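Local coordinates for iron aquisition yersiniabactin synthesis enzyme, YbtT (Escherichia coli, PDB 6BA9), which is a low-specificity type II thioesterase that maintains production of the metallophore yersiniabactin in pathogenic enterobacteria, at residues A1-N11 / L43-R55. The protein carries 1 engineered substitution. Numbering follows the deposited sequence.
Sequences AMCIPLWPARN and LSLVTWPGRDRLR
Leu-43 lays CD2 over one face of the Trp-7 indole, 3.5 Å from the centroid of the six-membered ring, a CH-pi contact. Its CG stands anti to the backbone N (chi1 174°), and chi2 (63°) then turns CD2 over the ring centre. The indole NE1 hydrogen-bonds to Trp-33 O. Leu-43 O accepts two backbone hydrogen bonds, from Leu-6 N at 2.8 Å and from Trp-7 N at 3.1 Å; only the Trp-7 donor sits on a lone pair. This is a classic beta bulge. Leu-43 N returns a hydrogen bond to Trp-7 O. Ser-44 OG is hydrogen-bonded to His-16 NE2, and a water links it to Trp-7 O. Leu-45 exchanges two nearly straight backbone hydrogen bonds with Ile-4. Leu-6 CD1 reaches Leu-45 CB at 3.9 Å. On the face shared by Ser-44 and Cys-3, Val-46 CG1 meets Met-2 CE at 3.8 Å. The bend of Met-2 at chi3 (92°) takes CE to the edge of the Trp-48 ring and to Pro-49. Thr-47 N hydrogen-bonds to Met-2 O at 2.8 Å from above the carbonyl plane. The extended Arg-53 side chain brings one guanidinium face against Ile-4 CG2, which lies 3.8 Å from NH1. A water joins that NH1 to Cys-3 O. The arrangement is the antiparallel edge of a mainly parallel sheet, strand 3-7 outermost beside 42-46, as in the alpha/beta-hydrolase fold.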
ATOM      1  N   ALA A   1      -8.654  14.630   6.536  1.00 30.91           N
ATOM      2  CA  ALA A   1      -8.768  13.190   6.299  1.00 22.62           C
ATOM      3  C   ALA A   1      -7.589  12.703   5.469  1.00 20.93           C
ATOM      4  O   ALA A   1      -7.059  13.433   4.621  1.00 23.13           O
ATOM      5  CB  ALA A   1     -10.061  12.876   5.581  1.00 23.98           C
ATOM      6  N   MET A   2      -7.184  11.451   5.707  1.00 16.30           N
ATOM      7  CA  MET A   2      -6.154  10.839   4.879  1.00 16.05           C
ATOM      8  C   MET A   2      -6.705  10.351   3.546  1.00 15.88           C
ATOM      9  O   MET A   2      -5.988  10.386   2.538  1.00 16.74           O
ATOM     10  CB  MET A   2      -5.545   9.618   5.588  1.00 19.23           C
ATOM     11  CG  MET A   2      -4.788   9.898   6.856  1.00 23.20           C
ATOM     12  SD  MET A   2      -4.372   8.315   7.635  1.00 22.46           S
ATOM     13  CE  MET A   2      -2.773   8.037   6.923  1.00 19.03           C
ATOM     14  N   CYS A   3      -7.946   9.883   3.506  1.00 13.81           N
ATOM     15  CA  CYS A   3      -8.495   9.272   2.300  1.00 15.74           C
ATOM     16  C   CYS A   3      -9.060  10.324   1.350  1.00 19.01           C
ATOM     17  O   CYS A   3      -9.785  11.235   1.769  1.00 19.47           O
ATOM     18  CB  CYS A   3      -9.592   8.278   2.658  1.00 16.19           C
ATOM     19  SG  CYS A   3      -8.969   6.820   3.522  1.00 16.59           S
ATOM     20  N   ILE A   4      -8.716  10.195   0.071  1.00 15.64           N
ATOM     21  CA  ILE A   4      -9.311  11.011  -0.992  1.00 17.43           C
ATOM     22  C   ILE A   4     -10.043  10.083  -1.960  1.00 17.26           C
ATOM     23  O   ILE A   4      -9.519   9.022  -2.327  1.00 15.46           O
ATOM     24  CB  ILE A   4      -8.268  11.893  -1.699  1.00 18.27           C
ATOM     25  CG1 ILE A   4      -7.195  11.059  -2.376  1.00 20.13           C
ATOM     26  CG2 ILE A   4      -7.619  12.847  -0.715  1.00 29.77           C
ATOM     27  CD1 ILE A   4      -6.192  11.873  -3.227  1.00 29.23           C
ATOM     28  N   PRO A   5     -11.231  10.457  -2.426  1.00 15.68           N
ATOM     29  CA  PRO A   5     -11.977   9.592  -3.345  1.00 17.43           C
ATOM     30  C   PRO A   5     -11.407   9.650  -4.755  1.00 20.16           C
ATOM     31  O   PRO A   5     -11.087  10.727  -5.266  1.00 21.19           O
ATOM     32  CB  PRO A   5     -13.391  10.188  -3.304  1.00 21.18           C
ATOM     33  CG  PRO A   5     -13.169  11.620  -2.994  1.00 25.69           C
ATOM     34  CD  PRO A   5     -11.993  11.663  -2.056  1.00 22.78           C
ATOM     35  N   LEU A   6     -11.263   8.479  -5.383  1.00 15.71           N
ATOM     36  CA  LEU A   6     -10.869   8.384  -6.787  1.00 16.52           C
ATOM     37  C   LEU A   6     -12.017   7.937  -7.676  1.00 20.31           C
ATOM     38  O   LEU A   6     -12.221   8.507  -8.758  1.00 21.54           O
ATOM     39  CB  LEU A   6      -9.688   7.423  -6.978  1.00 17.30           C
ATOM     40  CG  LEU A   6      -8.363   7.736  -6.269  1.00 21.44           C
ATOM     41  CD1 LEU A   6      -7.278   6.759  -6.669  1.00 19.87           C
ATOM     42  CD2 LEU A   6      -7.907   9.161  -6.545  1.00 24.53           C
ATOM     43  N   TRP A   7     -12.762   6.917  -7.262  1.00 18.09           N
ATOM     44  CA  TRP A   7     -13.962   6.475  -7.968  1.00 18.37           C
ATOM     45  C   TRP A   7     -15.150   6.488  -7.023  1.00 21.60           C
ATOM     46  O   TRP A   7     -15.038   6.039  -5.877  1.00 16.89           O
ATOM     47  CB  TRP A   7     -13.885   5.026  -8.488  1.00 17.56           C
ATOM     48  CG  TRP A   7     -12.758   4.654  -9.360  1.00 16.26           C
ATOM     49  CD1 TRP A   7     -11.986   5.472 -10.137  1.00 17.07           C
ATOM     50  CD2 TRP A   7     -12.249   3.336  -9.541  1.00 16.80           C
ATOM     51  NE1 TRP A   7     -11.033   4.736 -10.782  1.00 18.19           N
ATOM     52  CE2 TRP A   7     -11.170   3.420 -10.432  1.00 17.82           C
ATOM     53  CE3 TRP A   7     -12.609   2.087  -9.032  1.00 15.73           C
ATOM     54  CZ2 TRP A   7     -10.441   2.306 -10.826  1.00 16.65           C
ATOM     55  CZ3 TRP A   7     -11.879   0.986  -9.411  1.00 15.84           C
ATOM     56  CH2 TRP A   7     -10.809   1.099 -10.309  1.00 15.10           C
ATOM     57  N   PRO A   8     -16.318   6.908  -7.489  1.00 19.34           N
ATOM     58  CA  PRO A   8     -17.539   6.643  -6.744  1.00 20.38           C
ATOM     59  C   PRO A   8     -18.016   5.234  -7.055  1.00 19.56           C
ATOM     60  O   PRO A   8     -17.673   4.646  -8.084  1.00 22.36           O
ATOM     61  CB  PRO A   8     -18.503   7.675  -7.332  1.00 25.91           C
ATOM     62  CG  PRO A   8     -18.101   7.713  -8.762  1.00 26.04           C
ATOM     63  CD  PRO A   8     -16.605   7.546  -8.789  1.00 24.33           C
ATOM     64  N   ALA A   9     -18.802   4.677  -6.140  1.00 21.54           N
ATOM     65  CA  ALA A   9     -19.430   3.405  -6.432  1.00 21.34           C
ATOM     66  C   ALA A   9     -20.369   3.573  -7.620  1.00 23.58           C
ATOM     67  O   ALA A   9     -20.950   4.643  -7.832  1.00 23.72           O
ATOM     68  CB  ALA A   9     -20.223   2.915  -5.221  1.00 25.97           C
ATOM     69  N   ARG A  10     -20.510   2.514  -8.409  1.00 20.46           N
ATOM     70  CA  ARG A  10     -21.475   2.548  -9.499  1.00 23.69           C
ATOM     71  C   ARG A  10     -22.205   1.219  -9.599  1.00 21.59           C
ATOM     72  O   ARG A  10     -21.846   0.215  -8.970  1.00 21.24           O
ATOM     73  CB  ARG A  10     -20.832   2.914 -10.841  1.00 23.53           C
ATOM     74  CG  ARG A  10     -19.935   1.847 -11.405  1.00 21.85           C
ATOM     75  CD  ARG A  10     -19.379   2.268 -12.755  1.00 21.14           C
ATOM     76  NE  ARG A  10     -18.563   1.241 -13.375  1.00 19.55           N
ATOM     77  CZ  ARG A  10     -17.797   1.449 -14.441  1.00 22.14           C
ATOM     78  NH1 ARG A  10     -17.742   2.652 -14.994  1.00 23.78           N
ATOM     79  NH2 ARG A  10     -17.079   0.464 -14.953  1.00 25.36           N
ATOM     80  N   ASN A  11     -23.254   1.234 -10.419  1.00 24.13           N
ATOM     81  CA  ASN A  11     -24.034   0.045 -10.734  1.00 20.85           C
ATOM     82  C   ASN A  11     -24.652  -0.599  -9.493  1.00 21.79           C
ATOM     83  O   ASN A  11     -24.850  -1.808  -9.462  1.00 25.11           O
ATOM     84  CB  ASN A  11     -23.232  -0.971 -11.542  1.00 20.15           C
ATOM     85  CG  ASN A  11     -22.832  -0.443 -12.894  1.00 19.58           C
ATOM     86  OD1 ASN A  11     -23.469   0.464 -13.425  1.00 22.30           O
ATOM     87  ND2 ASN A  11     -21.768  -0.998 -13.455  1.00 19.71           N
ATOM     88  N   LEU A  43     -13.609   3.679  -4.720  1.00 13.42           N
ATOM     89  CA  LEU A  43     -12.164   3.567  -4.575  1.00 13.16           C
ATOM     90  C   LEU A  43     -11.631   4.856  -3.972  1.00 14.80           C
ATOM     91  O   LEU A  43     -11.891   5.948  -4.493  1.00 15.19           O
ATOM     92  CB  LEU A  43     -11.477   3.357  -5.917  1.00 14.53           C
ATOM     93  CG  LEU A  43      -9.945   3.360  -5.931  1.00 14.04           C
ATOM     94  CD1 LEU A  43      -9.350   2.211  -5.109  1.00 15.13           C
ATOM     95  CD2 LEU A  43      -9.428   3.264  -7.363  1.00 15.85           C
ATOM     96  N   SER A  44     -10.886   4.726  -2.881  1.00 13.53           N
ATOM     97  CA  SER A  44     -10.219   5.861  -2.261  1.00 12.73           C
ATOM     98  C   SER A  44      -8.737   5.565  -2.122  1.00 13.19           C
ATOM     99  O   SER A  44      -8.331   4.404  -1.995  1.00 13.67           O
ATOM    100  CB  SER A  44     -10.815   6.174  -0.905  1.00 14.26           C
ATOM    101  OG  SER A  44     -12.209   6.482  -1.001  1.00 17.78           O
ATOM    102  N   LEU A  45      -7.938   6.634  -2.138  1.00 12.16           N
ATOM    103  CA  LEU A  45      -6.492   6.573  -1.988  1.00 11.93           C
ATOM    104  C   LEU A  45      -6.111   7.237  -0.670  1.00 13.14           C
ATOM    105  O   LEU A  45      -6.617   8.321  -0.335  1.00 13.57           O
ATOM    106  CB  LEU A  45      -5.804   7.319  -3.146  1.00 12.44           C
ATOM    107  CG  LEU A  45      -4.276   7.310  -3.149  1.00 14.15           C
ATOM    108  CD1 LEU A  45      -3.720   5.933  -3.435  1.00 16.64           C
ATOM    109  CD2 LEU A  45      -3.760   8.333  -4.175  1.00 16.90           C
ATOM    110  N   VAL A  46      -5.216   6.598   0.066  1.00 11.50           N
ATOM    111  CA  VAL A  46      -4.719   7.119   1.339  1.00 11.84           C
ATOM    112  C   VAL A  46      -3.542   8.053   1.065  1.00 11.25           C
ATOM    113  O   VAL A  46      -2.627   7.703   0.314  1.00 13.15           O
ATOM    114  CB  VAL A  46      -4.294   5.967   2.263  1.00 12.81           C
ATOM    115  CG1 VAL A  46      -3.807   6.502   3.601  1.00 14.84           C
ATOM    116  CG2 VAL A  46      -5.442   5.005   2.484  1.00 14.09           C
ATOM    117  N   THR A  47      -3.561   9.235   1.679  1.00 13.19           N
ATOM    118  CA  THR A  47      -2.467  10.201   1.595  1.00 12.00           C
ATOM    119  C   THR A  47      -1.589  10.087   2.832  1.00 10.71           C
ATOM    120  O   THR A  47      -2.094  10.189   3.954  1.00 14.35           O
ATOM    121  CB  THR A  47      -3.031  11.621   1.571  1.00 13.19           C
ATOM    122  OG1 THR A  47      -4.031  11.747   0.560  1.00 16.34           O
ATOM    123  CG2 THR A  47      -1.939  12.636   1.340  1.00 14.45           C
ATOM    124  N   TRP A  48      -0.291   9.908   2.638  1.00 12.42           N
ATOM    125  CA  TRP A  48       0.634   9.977   3.759  1.00 15.61           C
ATOM    126  C   TRP A  48       0.819  11.436   4.193  1.00 14.34           C
ATOM    127  O   TRP A  48       1.001  12.322   3.343  1.00 13.92           O
ATOM    128  CB  TRP A  48       1.991   9.401   3.379  1.00 15.03           C
ATOM    129  CG  TRP A  48       2.055   7.949   2.930  1.00 14.41           C
ATOM    130  CD1 TRP A  48       2.961   7.442   2.054  1.00 18.24           C
ATOM    131  CD2 TRP A  48       1.229   6.836   3.348  1.00 12.79           C
ATOM    132  NE1 TRP A  48       2.771   6.088   1.894  1.00 16.97           N
ATOM    133  CE2 TRP A  48       1.713   5.694   2.660  1.00 16.48           C
ATOM    134  CE3 TRP A  48       0.139   6.687   4.209  1.00 13.96           C
ATOM    135  CZ2 TRP A  48       1.155   4.434   2.808  1.00 14.99           C
ATOM    136  CZ3 TRP A  48      -0.419   5.418   4.353  1.00 14.82           C
ATOM    137  CH2 TRP A  48       0.102   4.310   3.647  1.00 14.69           C
ATOM    138  N   PRO A  49       0.751  11.735   5.486  1.00 13.00           N
ATOM    139  CA  PRO A  49       1.014  13.104   5.937  1.00 13.45           C
ATOM    140  C   PRO A  49       2.298  13.669   5.336  1.00 12.88           C
ATOM    141  O   PRO A  49       3.294  12.959   5.113  1.00 13.33           O
ATOM    142  CB  PRO A  49       1.092  12.952   7.460  1.00 16.12           C
ATOM    143  CG  PRO A  49       0.149  11.815   7.749  1.00 16.79           C
ATOM    144  CD  PRO A  49       0.324  10.864   6.594  1.00 14.29           C
ATOM    145  N   GLY A  50       2.234  14.961   5.014  1.00 12.64           N
ATOM    146  CA  GLY A  50       3.362  15.710   4.510  1.00 13.68           C
ATOM    147  C   GLY A  50       3.253  16.127   3.061  1.00 13.69           C
ATOM    148  O   GLY A  50       4.168  16.800   2.565  1.00 15.56           O
ATOM    149  N   ARG A  51       2.207  15.721   2.350  1.00 13.11           N
ATOM    150  CA  ARG A  51       2.072  16.044   0.940  1.00 14.51           C
ATOM    151  C   ARG A  51       0.599  16.182   0.604  1.00 12.82           C
ATOM    152  O   ARG A  51      -0.281  15.835   1.403  1.00 12.53           O
ATOM    153  CB  ARG A  51       2.696  14.953   0.066  1.00 16.10           C
ATOM    154  CG  ARG A  51       1.913  13.634   0.086  1.00 14.73           C
ATOM    155  CD  ARG A  51       2.828  12.389   0.115  1.00 15.80           C
ATOM    156  NE  ARG A  51       3.440  12.209   1.436  1.00 15.01           N
ATOM    157  CZ  ARG A  51       4.409  11.342   1.710  1.00 15.95           C
ATOM    158  NH1 ARG A  51       4.921  10.569   0.748  1.00 18.30           N
ATOM    159  NH2 ARG A  51       4.885  11.270   2.938  1.00 15.68           N
ATOM    160  N   ASP A  52       0.335  16.639  -0.615  1.00 14.79           N
ATOM    161  CA  ASP A  52      -1.035  16.793  -1.135  1.00 13.89           C
ATOM    162  C   ASP A  52      -1.818  17.674  -0.159  1.00 14.36           C
ATOM    163  O   ASP A  52      -1.271  18.694   0.289  1.00 14.47           O
ATOM    164  CB  ASP A  52      -1.647  15.440  -1.458  1.00 16.43           C
ATOM    165  CG  ASP A  52      -0.893  14.690  -2.541  1.00 18.23           C
ATOM    166  OD1 ASP A  52      -0.155  15.295  -3.353  1.00 18.22           O
ATOM    167  OD2 ASP A  52      -1.029  13.444  -2.573  1.00 16.75           O
ATOM    168  N   ARG A  53      -3.045  17.318   0.223  1.00 17.05           N
ATOM    169  CA  ARG A  53      -3.822  18.158   1.136  1.00 16.92           C
ATOM    170  C   ARG A  53      -3.263  18.152   2.550  1.00 16.25           C
ATOM    171  O   ARG A  53      -3.757  18.909   3.395  1.00 18.23           O
ATOM    172  CB  ARG A  53      -5.276  17.667   1.188  1.00 21.27           C
ATOM    173  CG  ARG A  53      -5.961  17.728  -0.144  1.00 25.29           C
ATOM    174  CD  ARG A  53      -7.327  17.065  -0.107  1.00 32.91           C
ATOM    175  NE  ARG A  53      -7.936  17.088  -1.432  1.00 46.54           N
ATOM    176  CZ  ARG A  53      -9.108  16.542  -1.739  1.00 49.70           C
ATOM    177  NH1 ARG A  53      -9.829  15.914  -0.812  1.00 45.89           N
ATOM    178  NH2 ARG A  53      -9.558  16.625  -2.984  1.00 52.69           N
ATOM    179  N   LEU A  54      -2.287  17.285   2.839  1.00 13.70           N
ATOM    180  CA  LEU A  54      -1.682  17.147   4.154  1.00 12.99           C
ATOM    181  C   LEU A  54      -0.267  17.709   4.189  1.00 13.50           C
ATOM    182  O   LEU A  54       0.538  17.335   5.049  1.00 14.13           O
ATOM    183  CB  LEU A  54      -1.675  15.684   4.592  1.00 13.54           C
ATOM    184  CG  LEU A  54      -3.055  15.015   4.633  1.00 14.91           C
ATOM    185  CD1 LEU A  54      -2.918  13.593   5.189  1.00 17.46           C
ATOM    186  CD2 LEU A  54      -4.100  15.791   5.424  1.00 16.42           C
ATOM    187  N   ARG A  55       0.039  18.634   3.281  1.00 12.51           N
ATOM    188  CA  ARG A  55       1.369  19.249   3.222  1.00 14.20           C
ATOM    189  C   ARG A  55       1.743  19.945   4.524  1.00 14.76           C
ATOM    190  O   ARG A  55       2.932  20.033   4.858  1.00 17.68           O
ATOM    191  CB  ARG A  55       1.370  20.269   2.090  1.00 15.03           C
ATOM    192  CG  ARG A  55       2.702  20.943   1.813  1.00 13.71           C
ATOM    193  CD  ARG A  55       3.736  20.042   1.195  1.00 17.27           C
ATOM    194  NE  ARG A  55       3.304  19.545  -0.094  1.00 13.26           N
ATOM    195  CZ  ARG A  55       4.003  18.700  -0.846  1.00 13.63           C
ATOM    196  NH1 ARG A  55       5.193  18.269  -0.430  1.00 17.01           N
ATOM    197  NH2 ARG A  55       3.504  18.294  -2.000  1.00 15.09           N
TER
HETATM  198  O   HOH W   1      -9.380  14.192   1.763  1.00 36.39           O
HETATM  199  O   HOH W   2     -14.429   6.936  -3.197  1.00 26.69           O